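Local coordinates for protein AP endonuclease, family 2 (Brucella melitensis biovar Abortus, PDB 3NGF) that probably interconverts hydroxypyruvate and tartronate semialdehyde as a manganese-binding, xylose isomerase-like TIM barrel enzyme of the hydroxypyruvate isomerase family, at residues L16-N21 and G245-P250; V65-P70 and L103-R108; A83-E88 and E126-E131; P151-N156 and D185-Q190. All coordinates share one frame; numbering follows the deposited sequence. Where two conformers were deposited one is given.

Contact 1: residues L16-N21 and G245-P250; sequences LSTMFN and GCEYNP. With MN (manganese (II) ion), chain C.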
loop_
_atom_site.group_PDB
_atom_site.type_symbol
_atom_site.label_atom_id
_atom_site.label_comp_id
_atom_site.label_asym_id
_atom_site.label_seq_id
_atom_site.Cartn_x
_atom_site.Cartn_y
_atom_site.Cartn_z
ATOM N N LEU A 16 5.864 9.060 -1.388
ATOM C CA LEU A 16 6.643 9.901 -2.303
ATOM C C LEU A 16 6.121 9.895 -3.743
ATOM O O LEU A 16 6.657 10.617 -4.574
ATOM C CB LEU A 16 8.126 9.505 -2.267
ATOM C CG LEU A 16 8.769 9.426 -0.883
ATOM C CD1 LEU A 16 10.291 9.211 -1.029
ATOM C CD2 LEU A 16 8.519 10.702 0.002
ATOM N N SER A 17 5.102 9.084 -4.049
ATOM C CA SER A 17 4.440 9.131 -5.338
ATOM C C SER A 17 3.407 10.264 -5.323
ATOM O O SER A 17 3.241 10.953 -6.330
ATOM C CB SER A 17 3.756 7.786 -5.682
ATOM O OG SER A 17 4.725 6.734 -5.840
ATOM N N THR A 18 2.731 10.456 -4.190
ATOM C CA THR A 18 1.652 11.480 -4.100
ATOM C C THR A 18 2.055 12.778 -3.381
ATOM O O THR A 18 1.467 13.845 -3.646
ATOM C CB THR A 18 0.377 10.912 -3.447
ATOM O OG1 THR A 18 0.597 10.625 -2.061
ATOM C CG2 THR A 18 -0.150 9.648 -4.210
ATOM N N MET A 19 3.027 12.689 -2.475
ATOM C CA MET A 19 3.520 13.858 -1.718
ATOM C C MET A 19 4.840 14.345 -2.249
ATOM O O MET A 19 5.577 13.595 -2.888
ATOM C CB MET A 19 3.679 13.550 -0.226
ATOM C CG MET A 19 2.399 13.100 0.475
ATOM S SD MET A 19 2.608 12.579 2.167
ATOM C CE MET A 19 3.252 14.096 2.922
ATOM N N PHE A 20 5.149 15.606 -1.935
ATOM C CA PHE A 20 6.399 16.243 -2.328
ATOM C C PHE A 20 6.619 16.304 -3.849
ATOM O O PHE A 20 7.766 16.373 -4.315
ATOM C CB PHE A 20 7.581 15.557 -1.624
ATOM C CG PHE A 20 7.513 15.644 -0.140
ATOM C CD1 PHE A 20 7.784 16.828 0.505
ATOM C CD2 PHE A 20 7.149 14.541 0.616
ATOM C CE1 PHE A 20 7.713 16.916 1.873
ATOM C CE2 PHE A 20 7.081 14.609 1.974
ATOM C CZ PHE A 20 7.369 15.810 2.617
ATOM N N ASN A 21 5.522 16.370 -4.618
ATOM C CA ASN A 21 5.612 16.400 -6.082
ATOM C C ASN A 21 6.068 17.762 -6.613
ATOM O O ASN A 21 6.199 17.968 -7.829
ATOM C CB ASN A 21 4.285 16.009 -6.736
ATOM C CG ASN A 21 4.014 14.525 -6.712
ATOM O OD1 ASN A 21 4.526 13.751 -5.865
ATOM N ND2 ASN A 21 3.179 14.099 -7.661
ATOM N N GLY A 245 0.657 4.782 6.046
ATOM C CA GLY A 245 1.094 5.463 4.821
ATOM C C GLY A 245 0.236 6.672 4.488
ATOM O O GLY A 245 -0.987 6.583 4.513
ATOM N N CYS A 246 0.882 7.794 4.187
ATOM C CA CYS A 246 0.188 9.041 3.815
ATOM C C CYS A 246 0.017 9.174 2.285
ATOM O O CYS A 246 0.690 9.970 1.606
ATOM C CB CYS A 246 0.937 10.242 4.391
ATOM S SG CYS A 246 1.029 10.215 6.205
ATOM N N GLU A 247 -0.931 8.417 1.756
ATOM C CA GLU A 247 -1.199 8.369 0.344
ATOM C C GLU A 247 -2.336 9.346 0.047
ATOM O O GLU A 247 -3.495 8.943 -0.234
ATOM C CB GLU A 247 -1.608 6.967 -0.078
ATOM C CG GLU A 247 -1.625 6.830 -1.570
ATOM C CD GLU A 247 -2.115 5.486 -2.027
ATOM O OE1 GLU A 247 -2.748 4.753 -1.234
ATOM O OE2 GLU A 247 -1.873 5.187 -3.202
ATOM N N TYR A 248 -1.995 10.618 0.136
ATOM C CA TYR A 248 -2.932 11.667 -0.164
ATOM C C TYR A 248 -2.286 12.662 -1.101
ATOM O O TYR A 248 -1.050 12.758 -1.211
ATOM C CB TYR A 248 -3.440 12.340 1.121
ATOM C CG TYR A 248 -2.428 13.138 1.952
ATOM C CD1 TYR A 248 -1.933 14.358 1.511
ATOM C CD2 TYR A 248 -1.974 12.659 3.177
ATOM C CE1 TYR A 248 -1.034 15.102 2.279
ATOM C CE2 TYR A 248 -1.064 13.399 3.959
ATOM C CZ TYR A 248 -0.611 14.625 3.506
ATOM O OH TYR A 248 0.255 15.366 4.287
ATOM N N ASN A 249 -3.145 13.403 -1.769
ATOM C CA ASN A 249 -2.718 14.490 -2.650
ATOM C C ASN A 249 -2.800 15.794 -1.886
ATOM O O ASN A 249 -3.892 16.234 -1.530
ATOM C CB ASN A 249 -3.614 14.547 -3.871
ATOM C CG ASN A 249 -3.692 13.230 -4.588
ATOM O OD1 ASN A 249 -2.652 12.597 -4.891
ATOM N ND2 ASN A 249 -4.915 12.811 -4.917
ATOM N N PRO A 250 -1.652 16.427 -1.621
ATOM C CA PRO A 250 -1.742 17.632 -0.779
ATOM C C PRO A 250 -2.658 18.694 -1.390
ATOM O O PRO A 250 -2.665 18.869 -2.620
ATOM C CB PRO A 250 -0.285 18.101 -0.708
ATOM C CG PRO A 250 0.539 16.831 -0.914
ATOM C CD PRO A 250 -0.246 16.063 -1.932
HETATM MN MN MN C . -3.824 2.972 -1.217
HETATM O O HOH W 1 -0.384 14.237 -5.590
HETATM O O HOH W 2 -2.028 1.896 -2.523
HETATM O O HOH W 3 -4.695 3.457 -3.255
#
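Met19 lays its sulfur over one face of the Tyr248 ring, with SD 4.3 Å from the ring centroid and 23° off the normal, displaced toward the rim. This Met-aromatic contact joins the two ends of the TIM barrel sheet, for 16-21 follows the first strand, 11-15, and 245-250 runs out of the last, 243-246. The bend in the Met19 side chain (chi3 61°) brings CE beside the phenol, 3.5 Å from Tyr248 OH, while SD also packs against Cys246 CB. Tyr248 OH is itself engaged by Trp260.

Next to this apolar patch, Thr18 supplies the direct polar link. With chi1 at 68°, its OG1 is tucked over the Thr18 backbone and from there donates to Tyr248 O over 2.8 Å, approaching from above the carbonyl plane and not along a lone pair. The Thr18 methyl CG2 lies across the Glu247 side chain, 4.1 Å from Glu247 CG.

Glu247 stands at the centre of an inverse gamma turn and extends away from Thr18 toward the metal, where its OE1 binds manganese at 2.1 Å. Glu150, Asp185 and Gln211 bind the same ion, and Glu247 is predicted to act as a proton donor or acceptor. Beyond the turn, Pro250 CD rests against Thr18 O, and one water donates both to that carbonyl oxygen, at 2.7 Å, and to Asn249 OD1.

Contact 2: residues V65-P70 and L103-R108; sequences VLFNMP and LALDCR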
loop_
_atom_site.group_PDB
_atom_site.type_symbol
_atom_site.label_atom_id
_atom_site.label_comp_id
_atom_site.label_asym_id
_atom_site.label_seq_id
_atom_site.Cartn_x
_atom_site.Cartn_y
_atom_site.Cartn_z
ATOM N N VAL A 65 8.898 1.369 3.736
ATOM C CA VAL A 65 7.799 0.651 4.404
ATOM C C VAL A 65 7.012 -0.231 3.445
ATOM O O VAL A 65 6.526 -1.308 3.840
ATOM C CB VAL A 65 6.884 1.666 5.093
ATOM C CG1 VAL A 65 5.633 1.025 5.617
ATOM C CG2 VAL A 65 7.704 2.412 6.215
ATOM N N LEU A 66 6.900 0.198 2.196
ATOM C CA LEU A 66 6.011 -0.461 1.226
ATOM C C LEU A 66 6.354 -0.010 -0.180
ATOM O O LEU A 66 6.735 1.142 -0.393
ATOM C CB LEU A 66 4.538 -0.099 1.527
ATOM C CG LEU A 66 3.493 -0.643 0.519
ATOM C CD1 LEU A 66 3.197 -2.065 0.855
ATOM C CD2 LEU A 66 2.213 0.209 0.507
ATOM N N PHE A 67 6.221 -0.915 -1.144
ATOM C CA PHE A 67 6.018 -0.541 -2.542
ATOM C C PHE A 67 5.299 -1.676 -3.280
ATOM O O PHE A 67 4.973 -2.723 -2.685
ATOM C CB PHE A 67 7.304 -0.087 -3.252
ATOM C CG PHE A 67 8.400 -1.133 -3.293
ATOM C CD1 PHE A 67 8.487 -2.013 -4.383
ATOM C CD2 PHE A 67 9.307 -1.248 -2.246
ATOM C CE1 PHE A 67 9.502 -2.991 -4.442
ATOM C CE2 PHE A 67 10.313 -2.180 -2.286
ATOM C CZ PHE A 67 10.418 -3.058 -3.378
ATOM N N ASN A 68 4.937 -1.415 -4.525
ATOM C CA ASN A 68 4.148 -2.384 -5.298
ATOM C C ASN A 68 5.017 -3.222 -6.200
ATOM O O ASN A 68 6.037 -2.758 -6.722
ATOM C CB ASN A 68 3.123 -1.682 -6.181
ATOM C CG ASN A 68 2.117 -0.881 -5.420
ATOM O OD1 ASN A 68 2.145 -0.813 -4.201
ATOM N ND2 ASN A 68 1.189 -0.245 -6.162
ATOM N N MET A 69 4.575 -4.450 -6.448
ATOM C CA MET A 69 5.160 -5.257 -7.509
ATOM C C MET A 69 4.852 -4.630 -8.891
ATOM O O MET A 69 3.924 -3.823 -9.015
ATOM C CB MET A 69 4.621 -6.687 -7.421
ATOM C CG MET A 69 4.870 -7.359 -6.075
ATOM S SD MET A 69 4.448 -9.089 -6.138
ATOM C CE MET A 69 5.109 -9.681 -4.566
ATOM N N PRO A 70 5.615 -4.997 -9.934
ATOM C CA PRO A 70 5.353 -4.416 -11.262
ATOM C C PRO A 70 3.876 -4.614 -11.660
ATOM O O PRO A 70 3.310 -5.697 -11.435
ATOM C CB PRO A 70 6.297 -5.193 -12.175
ATOM C CG PRO A 70 7.408 -5.633 -11.294
ATOM C CD PRO A 70 6.814 -5.854 -9.931
ATOM N N LEU A 103 14.967 -6.571 -1.342
ATOM C CA LEU A 103 16.198 -6.861 -0.612
ATOM C C LEU A 103 17.141 -5.648 -0.595
ATOM O O LEU A 103 17.696 -5.309 0.462
ATOM C CB LEU A 103 16.856 -8.121 -1.188
ATOM C CG LEU A 103 16.026 -9.407 -1.031
ATOM C CD1 LEU A 103 16.663 -10.604 -1.786
ATOM C CD2 LEU A 103 15.855 -9.768 0.458
ATOM N N ALA A 104 17.300 -4.975 -1.731
ATOM C CA ALA A 104 18.113 -3.765 -1.791
ATOM C C ALA A 104 17.691 -2.652 -0.835
ATOM O O ALA A 104 18.538 -1.943 -0.265
ATOM C CB ALA A 104 18.213 -3.239 -3.234
ATOM N N LEU A 105 16.377 -2.483 -0.675
ATOM C CA LEU A 105 15.811 -1.438 0.155
ATOM C C LEU A 105 15.449 -1.888 1.585
ATOM O O LEU A 105 14.893 -1.088 2.355
ATOM C CB LEU A 105 14.550 -0.870 -0.522
ATOM C CG LEU A 105 14.678 -0.421 -1.977
ATOM C CD1 LEU A 105 13.409 0.318 -2.424
ATOM C CD2 LEU A 105 15.905 0.401 -2.223
ATOM N N ASP A 106 15.795 -3.134 1.937
ATOM C CA ASP A 106 15.392 -3.771 3.201
ATOM C C ASP A 106 13.885 -3.555 3.506
ATOM O O ASP A 106 13.505 -3.192 4.635
ATOM C CB ASP A 106 16.278 -3.259 4.333
ATOM C CG ASP A 106 16.100 -4.028 5.644
ATOM O OD1 ASP A 106 15.721 -5.215 5.630
ATOM O OD2 ASP A 106 16.359 -3.418 6.714
ATOM N N CYS A 107 13.047 -3.771 2.496
ATOM C CA CYS A 107 11.601 -3.570 2.616
ATOM C C CYS A 107 10.977 -4.918 2.895
ATOM O O CYS A 107 11.294 -5.911 2.207
ATOM C CB CYS A 107 11.030 -2.980 1.339
ATOM S SG CYS A 107 9.256 -2.604 1.432
ATOM N N ARG A 108 10.120 -4.947 3.918
ATOM C CA ARG A 108 9.505 -6.151 4.453
ATOM C C ARG A 108 8.070 -6.403 3.944
ATOM O O ARG A 108 7.463 -7.426 4.282
ATOM C CB ARG A 108 9.483 -6.058 5.989
ATOM C CG ARG A 108 10.841 -5.678 6.625
ATOM C CD ARG A 108 11.895 -6.702 6.261
ATOM N NE ARG A 108 13.229 -6.394 6.790
ATOM C CZ ARG A 108 13.591 -6.516 8.066
ATOM N NH1 ARG A 108 12.728 -6.934 8.985
ATOM N NH2 ARG A 108 14.834 -6.234 8.421
#
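Phe67 and Cys107 meet through a sulfur-aromatic contact inside a beta-alpha-beta unit of the TIM barrel: 65-70 is the end of the third strand and the loop beyond it, and 103-108 the end of helix 88-104 with the turn leading to strand 109-111. Cys107 SG lies 4.8 Å from the centroid of the Phe67 ring, in an oblique position 57° off the normal.

The apolar contacts converge on one corner of that ring. Phe67 CE2 touches Cys107 CB at 3.8 Å and Leu105 CD1 at 4.0 Å, and both come in obliquely. The ring arrives there because chi1 of 60° sets CG between its own backbone N and carbonyl carbon. Tyr101 of the same helix and Tyr46 also touch Phe67, while Leu105 packs further on helix 50-59, so the contact is buried between strand and helices.

Backbone hydrogen bonding shapes the turn itself. Asp106, with positive phi, is the C-prime residue of a Schellman motif, in which Asp106 N bonds to Leu103 O and Cys107 N to Ala102 O; after it, Cys107 points toward the strand. With its sulfur anti to the backbone N (chi1 -177°), Cys107 reaches past the ring to the strand backbone, where SG lies 3.7 Å from Leu66 N.

Contact 3: residues A83-E88 and E126-E131; sequences AISGRE and EETFIE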
loop_
_atom_site.group_PDB
_atom_site.type_symbol
_atom_site.label_atom_id
_atom_site.label_comp_id
_atom_site.label_asym_id
_atom_site.label_seq_id
_atom_site.Cartn_x
_atom_site.Cartn_y
_atom_site.Cartn_z
ATOM N N ALA A 83 -4.768 -11.410 -10.553
ATOM C CA ALA A 83 -6.051 -12.118 -10.719
ATOM C C ALA A 83 -6.423 -12.403 -12.174
ATOM O O ALA A 83 -7.580 -12.688 -12.447
ATOM C CB ALA A 83 -7.208 -11.334 -10.026
ATOM N N ILE A 84 -5.472 -12.322 -13.102
ATOM C CA ILE A 84 -5.785 -12.496 -14.529
ATOM C C ILE A 84 -5.219 -13.804 -15.062
ATOM O O ILE A 84 -4.008 -13.942 -15.264
ATOM C CB ILE A 84 -5.279 -11.306 -15.367
ATOM C CG1 ILE A 84 -5.982 -10.011 -14.917
ATOM C CG2 ILE A 84 -5.529 -11.533 -16.845
ATOM C CD1 ILE A 84 -5.566 -8.747 -15.700
ATOM N N SER A 85 -6.106 -14.766 -15.304
ATOM C CA SER A 85 -5.694 -16.070 -15.813
ATOM C C SER A 85 -4.868 -15.919 -17.077
ATOM O O SER A 85 -5.192 -15.103 -17.952
ATOM C CB SER A 85 -6.905 -16.948 -16.102
ATOM O OG SER A 85 -6.487 -18.223 -16.564
ATOM N N GLY A 86 -3.795 -16.700 -17.162
ATOM C CA GLY A 86 -2.918 -16.677 -18.328
ATOM C C GLY A 86 -1.680 -15.813 -18.209
ATOM O O GLY A 86 -0.773 -15.951 -19.033
ATOM N N ARG A 87 -1.629 -14.936 -17.193
ATOM C CA ARG A 87 -0.478 -14.072 -16.974
ATOM C C ARG A 87 0.398 -14.530 -15.801
ATOM O O ARG A 87 1.164 -13.760 -15.254
ATOM C CB ARG A 87 -0.959 -12.631 -16.809
ATOM C CG ARG A 87 -1.658 -12.178 -18.094
ATOM C CD ARG A 87 -2.061 -10.750 -18.059
ATOM N NE ARG A 87 -0.930 -9.829 -18.092
ATOM C CZ ARG A 87 -1.085 -8.513 -18.159
ATOM N NH1 ARG A 87 -2.313 -7.999 -18.235
ATOM N NH2 ARG A 87 -0.020 -7.713 -18.156
ATOM N N GLU A 88 0.315 -15.811 -15.463
ATOM C CA GLU A 88 0.981 -16.324 -14.284
ATOM C C GLU A 88 2.508 -16.284 -14.374
ATOM O O GLU A 88 3.160 -15.888 -13.405
ATOM C CB GLU A 88 0.498 -17.742 -13.946
ATOM C CG GLU A 88 -0.972 -17.828 -13.612
ATOM C CD GLU A 88 -1.861 -18.158 -14.827
ATOM O OE1 GLU A 88 -1.379 -18.155 -15.987
ATOM O OE2 GLU A 88 -3.058 -18.436 -14.596
ATOM N N GLU A 126 -10.430 -15.501 -9.163
ATOM C CA GLU A 126 -10.149 -15.821 -7.768
ATOM C C GLU A 126 -9.177 -16.986 -7.658
ATOM O O GLU A 126 -8.303 -16.960 -6.815
ATOM C CB GLU A 126 -11.427 -16.123 -7.003
ATOM C CG GLU A 126 -12.340 -14.917 -6.865
ATOM C CD GLU A 126 -13.609 -15.190 -6.084
ATOM O OE1 GLU A 126 -13.797 -16.345 -5.603
ATOM O OE2 GLU A 126 -14.446 -14.249 -5.958
ATOM N N GLU A 127 -9.340 -17.990 -8.515
ATOM C CA GLU A 127 -8.420 -19.121 -8.562
ATOM C C GLU A 127 -7.001 -18.686 -8.917
ATOM O O GLU A 127 -6.036 -19.151 -8.307
ATOM C CB GLU A 127 -8.919 -20.202 -9.538
ATOM C CG GLU A 127 -9.965 -21.079 -8.894
ATOM C CD GLU A 127 -10.581 -22.095 -9.816
ATOM O OE1 GLU A 127 -10.251 -22.125 -11.030
ATOM O OE2 GLU A 127 -11.421 -22.869 -9.306
ATOM N N THR A 128 -6.890 -17.778 -9.879
ATOM C CA THR A 128 -5.581 -17.294 -10.338
ATOM C C THR A 128 -4.935 -16.422 -9.263
ATOM O O THR A 128 -3.726 -16.527 -9.010
ATOM C CB THR A 128 -5.722 -16.562 -11.686
ATOM O OG1 THR A 128 -6.098 -17.512 -12.708
ATOM C CG2 THR A 128 -4.419 -15.849 -12.046
ATOM N N PHE A 129 -5.750 -15.593 -8.614
ATOM C CA PHE A 129 -5.309 -14.807 -7.448
ATOM C C PHE A 129 -4.661 -15.698 -6.392
ATOM O O PHE A 129 -3.557 -15.410 -5.926
ATOM C CB PHE A 129 -6.498 -14.038 -6.846
ATOM C CG PHE A 129 -6.172 -13.280 -5.570
ATOM C CD1 PHE A 129 -5.859 -11.933 -5.613
ATOM C CD2 PHE A 129 -6.228 -13.892 -4.334
ATOM C CE1 PHE A 129 -5.588 -11.222 -4.457
ATOM C CE2 PHE A 129 -5.943 -13.152 -3.164
ATOM C CZ PHE A 129 -5.619 -11.829 -3.251
ATOM N N ILE A 130 -5.338 -16.791 -6.034
ATOM C CA ILE A 130 -4.849 -17.719 -5.001
ATOM C C ILE A 130 -3.510 -18.332 -5.419
ATOM O O ILE A 130 -2.541 -18.356 -4.647
ATOM C CB ILE A 130 -5.928 -18.807 -4.673
ATOM C CG1 ILE A 130 -7.104 -18.153 -3.944
ATOM C CG2 ILE A 130 -5.344 -19.935 -3.830
ATOM C CD1 ILE A 130 -8.352 -18.961 -3.876
ATOM N N GLU A 131 -3.424 -18.797 -6.665
ATOM C CA GLU A 131 -2.191 -19.398 -7.119
ATOM C C GLU A 131 -1.055 -18.403 -7.087
ATOM O O GLU A 131 0.061 -18.758 -6.673
ATOM C CB GLU A 131 -2.304 -19.943 -8.539
ATOM C CG GLU A 131 -3.249 -21.136 -8.660
ATOM C CD GLU A 131 -3.014 -22.279 -7.667
ATOM O OE1 GLU A 131 -1.874 -22.539 -7.215
ATOM O OE2 GLU A 131 -4.018 -22.971 -7.357
#
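Ala83 begins the contact by setting its methyl against the helix, with CB 4.2 Å from Phe129 CB. It lies in the loop between strand 63-68 and helix 88-104 of the TIM barrel, and the partner is the first half of helix 122-140. The two backbones come close here, Ala83 CA lying 4.1 Å from Phe129 N, a spacing that the small alanine side chain permits. The Phe129 ring leads off elsewhere, to stack on Phe133 and meet Phe161.

Ile84 turns its side chain away and offers its backbone instead: Thr128 CG2 packs 3.7 Å from Ile84 C. That methyl is anti to the backbone N of Thr128, which extends it from the helix to the loop.

Ser85 follows along the same threonine, its CA 3.4 Å from Thr128 OG1. The hydroxyl of Thr128 has its polar partner within its own helix, the carbonyl oxygen of Ala124, so toward the loop it acts mainly as a packing surface.

Ile84 to Arg87 form a type II beta turn, closed by the bond from Arg87 N to Ile84 O, with Gly86 at positive phi. Arg87 takes the N-cap position of helix 88-104 and sends its guanidinium away to Glu78 and Glu90. Glu88, bent at chi2 (93°), folds back over the turn. Its OE2 accepts from Gly86 N at 3.2 Å with a nearly straight N-H...O angle of 172°, though the donor stands above the carboxylate plane. The same OE2 passes 3.7 Å from Thr128 OG1.

Gly86 N and the Thr128 hydroxyl thus bond on their own sides, and the two segments meet by van der Waals packing centred on Thr128.

Contact 4: residues P151-N156 and D185-Q190; sequences PLNTRN and DLYHAQ. With MN (manganese (II) ion), chain C.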
loop_
_atom_site.group_PDB
_atom_site.type_symbol
_atom_site.label_atom_id
_atom_site.label_comp_id
_atom_site.label_asym_id
_atom_site.label_seq_id
_atom_site.Cartn_x
_atom_site.Cartn_y
_atom_site.Cartn_z
ATOM N N PRO A 151 -7.729 -3.735 -1.198
ATOM C CA PRO A 151 -9.026 -3.319 -1.777
ATOM C C PRO A 151 -8.992 -1.846 -2.174
ATOM O O PRO A 151 -8.516 -1.006 -1.408
ATOM C CB PRO A 151 -10.014 -3.562 -0.628
ATOM C CG PRO A 151 -9.347 -4.591 0.224
ATOM C CD PRO A 151 -7.889 -4.298 0.148
ATOM N N LEU A 152 -9.515 -1.547 -3.362
ATOM C CA LEU A 152 -9.594 -0.182 -3.855
ATOM C C LEU A 152 -11.063 0.280 -3.776
ATOM O O LEU A 152 -11.812 -0.188 -2.895
ATOM C CB LEU A 152 -8.948 -0.092 -5.230
ATOM C CG LEU A 152 -7.474 -0.563 -5.268
ATOM C CD1 LEU A 152 -6.893 -0.387 -6.663
ATOM C CD2 LEU A 152 -6.596 0.166 -4.206
ATOM N N ASN A 153 -11.463 1.255 -4.571
ATOM C CA ASN A 153 -12.872 1.620 -4.636
ATOM C C ASN A 153 -13.275 1.766 -6.097
ATOM O O ASN A 153 -12.423 1.981 -6.963
ATOM C CB ASN A 153 -13.142 2.883 -3.810
ATOM C CG ASN A 153 -12.730 4.153 -4.521
ATOM O OD1 ASN A 153 -13.419 4.622 -5.448
ATOM N ND2 ASN A 153 -11.622 4.749 -4.076
ATOM N N THR A 154 -14.579 1.678 -6.359
ATOM C CA THR A 154 -15.109 1.588 -7.720
ATOM C C THR A 154 -15.286 2.951 -8.401
ATOM O O THR A 154 -15.584 3.035 -9.599
ATOM C CB THR A 154 -16.467 0.845 -7.715
ATOM O OG1 THR A 154 -17.345 1.469 -6.779
ATOM C CG2 THR A 154 -16.287 -0.603 -7.302
ATOM N N ARG A 155 -15.106 4.028 -7.642
ATOM C CA ARG A 155 -15.124 5.345 -8.215
ATOM C C ARG A 155 -13.775 5.678 -8.800
ATOM O O ARG A 155 -13.670 6.136 -9.947
ATOM C CB ARG A 155 -15.517 6.379 -7.159
ATOM C CG ARG A 155 -15.490 7.792 -7.676
ATOM C CD ARG A 155 -16.351 8.736 -6.843
ATOM N NE ARG A 155 -15.928 8.854 -5.454
ATOM C CZ ARG A 155 -16.663 8.553 -4.370
ATOM N NH1 ARG A 155 -16.154 8.747 -3.158
ATOM N NH2 ARG A 155 -17.906 8.083 -4.468
ATOM N N ASN A 156 -12.723 5.445 -8.024
ATOM C CA ASN A 156 -11.362 5.699 -8.506
ATOM C C ASN A 156 -10.784 4.598 -9.391
ATOM O O ASN A 156 -9.972 4.905 -10.246
ATOM C CB ASN A 156 -10.404 5.957 -7.339
ATOM C CG ASN A 156 -10.671 7.287 -6.652
ATOM O OD1 ASN A 156 -10.807 7.345 -5.443
ATOM N ND2 ASN A 156 -10.793 8.363 -7.443
ATOM N N ASP A 185 -6.402 0.619 3.330
ATOM C CA ASP A 185 -6.414 2.048 2.995
ATOM C C ASP A 185 -7.798 2.580 3.418
ATOM O O ASP A 185 -8.862 2.168 2.873
ATOM C CB ASP A 185 -6.107 2.205 1.501
ATOM C CG ASP A 185 -6.066 3.652 1.024
ATOM O OD1 ASP A 185 -6.801 4.473 1.572
ATOM O OD2 ASP A 185 -5.337 3.978 0.054
ATOM N N LEU A 186 -7.792 3.436 4.436
ATOM C CA LEU A 186 -9.052 3.824 5.081
ATOM C C LEU A 186 -9.874 4.733 4.181
ATOM O O LEU A 186 -11.110 4.860 4.322
ATOM C CB LEU A 186 -8.780 4.460 6.451
ATOM C CG LEU A 186 -8.266 3.485 7.501
ATOM C CD1 LEU A 186 -7.806 4.241 8.739
ATOM C CD2 LEU A 186 -9.340 2.422 7.854
ATOM N N TYR A 187 -9.195 5.386 3.250
ATOM C CA TYR A 187 -9.887 6.158 2.212
ATOM C C TYR A 187 -10.790 5.201 1.381
ATOM O O TYR A 187 -12.001 5.454 1.190
ATOM C CB TYR A 187 -8.835 6.892 1.342
ATOM C CG TYR A 187 -9.370 7.513 0.076
ATOM C CD1 TYR A 187 -9.956 8.768 0.082
ATOM C CD2 TYR A 187 -9.268 6.848 -1.137
ATOM C CE1 TYR A 187 -10.474 9.338 -1.094
ATOM C CE2 TYR A 187 -9.747 7.411 -2.307
ATOM C CZ TYR A 187 -10.367 8.632 -2.283
ATOM O OH TYR A 187 -10.839 9.160 -3.468
ATOM N N HIS A 188 -10.209 4.107 0.909
ATOM C CA HIS A 188 -10.987 3.142 0.133
ATOM C C HIS A 188 -12.055 2.447 1.001
ATOM O O HIS A 188 -13.153 2.206 0.540
ATOM C CB HIS A 188 -10.050 2.104 -0.498
ATOM C CG HIS A 188 -9.102 2.664 -1.518
ATOM N ND1 HIS A 188 -9.504 3.486 -2.551
ATOM C CD2 HIS A 188 -7.783 2.437 -1.713
ATOM C CE1 HIS A 188 -8.460 3.760 -3.317
ATOM N NE2 HIS A 188 -7.399 3.156 -2.812
ATOM N N ALA A 189 -11.712 2.123 2.250
ATOM C CA ALA A 189 -12.609 1.405 3.163
ATOM C C ALA A 189 -13.817 2.279 3.485
ATOM O O ALA A 189 -14.945 1.787 3.539
ATOM C CB ALA A 189 -11.891 1.036 4.441
ATOM N N GLN A 190 -13.585 3.576 3.672
ATOM C CA GLN A 190 -14.714 4.484 3.953
ATOM C C GLN A 190 -15.680 4.669 2.769
ATOM O O GLN A 190 -16.899 4.819 2.971
ATOM C CB GLN A 190 -14.165 5.825 4.455
ATOM C CG GLN A 190 -15.191 6.925 4.715
ATOM C CD GLN A 190 -16.312 6.504 5.649
ATOM O OE1 GLN A 190 -16.220 5.494 6.368
ATOM N NE2 GLN A 190 -17.395 7.286 5.644
HETATM MN MN MN C . -3.824 2.972 -1.217
HETATM O O HOH W 4 -7.647 -0.963 1.174
HETATM O O HOH W 5 -13.500 10.104 -3.387
HETATM O O HOH W 3 -4.695 3.457 -3.255
HETATM O O HOH W 2 -2.028 1.896 -2.523
#
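Asn153 ND2 donates to His188 ND1 over 2.9 Å, lying close to the plane of the imidazole, and beside it Tyr187 OH donates to Asn156 OD1 over 2.7 Å, in the carbonyl plane and on a lone pair. Together they tie the loop after strand 146-149 to the start of helix 186-192, which follows strand 180-185 of the TIM barrel. Asn153 holds the network together: its ND2 also bonds to Asn156 OD1, which therefore accepts twice, and its OD1 takes the backbone N of Arg155 and of Asn156 in an Asx turn and Asx motif.

At the far edge of the imidazole, His188 NE2 lies 2.8 Å from a water bound to manganese, placing the histidine in the second shell of the metal. Asp185 joins the first shell through OD2, at 2.2 Å, while its OD1 makes weak N-cap bonds to the backbone N of Tyr187 and of His188. Another water donates to Pro151 O, at 2.7 Å, and accepts from Asp185 N.

Packing covers one face of the ring. Leu152 CA sits over the centre of the His188 ring, 3.8 Å from the centroid, a CH-pi contact. The leucine side chain runs alongside the histidine, pointing the same way, and brings Leu152 CD2 to 3.4 Å from His188 NE2.

Contacts 1 and 4 meet at the manganese, bound by residues at or just after the C-terminal ends of the barrel strands: Glu247 OE1 and Asp185 OD2, 3.0 Å apart, are both ligands of the ion, and the two contacts share two of its waters. Their centres are about 16 Å apart. Contact 2 reaches the same sheet as contact 1, their nearest atoms about 6 Å apart, and the side chain of Leu66 comes to about 7 Å from the metal. Contact 3 is peripheral, its centre about 30 Å from that of contact 1. Along the chain, contact 1 encloses the other three, contacts 2 and 3 interleave, and contact 4 follows both.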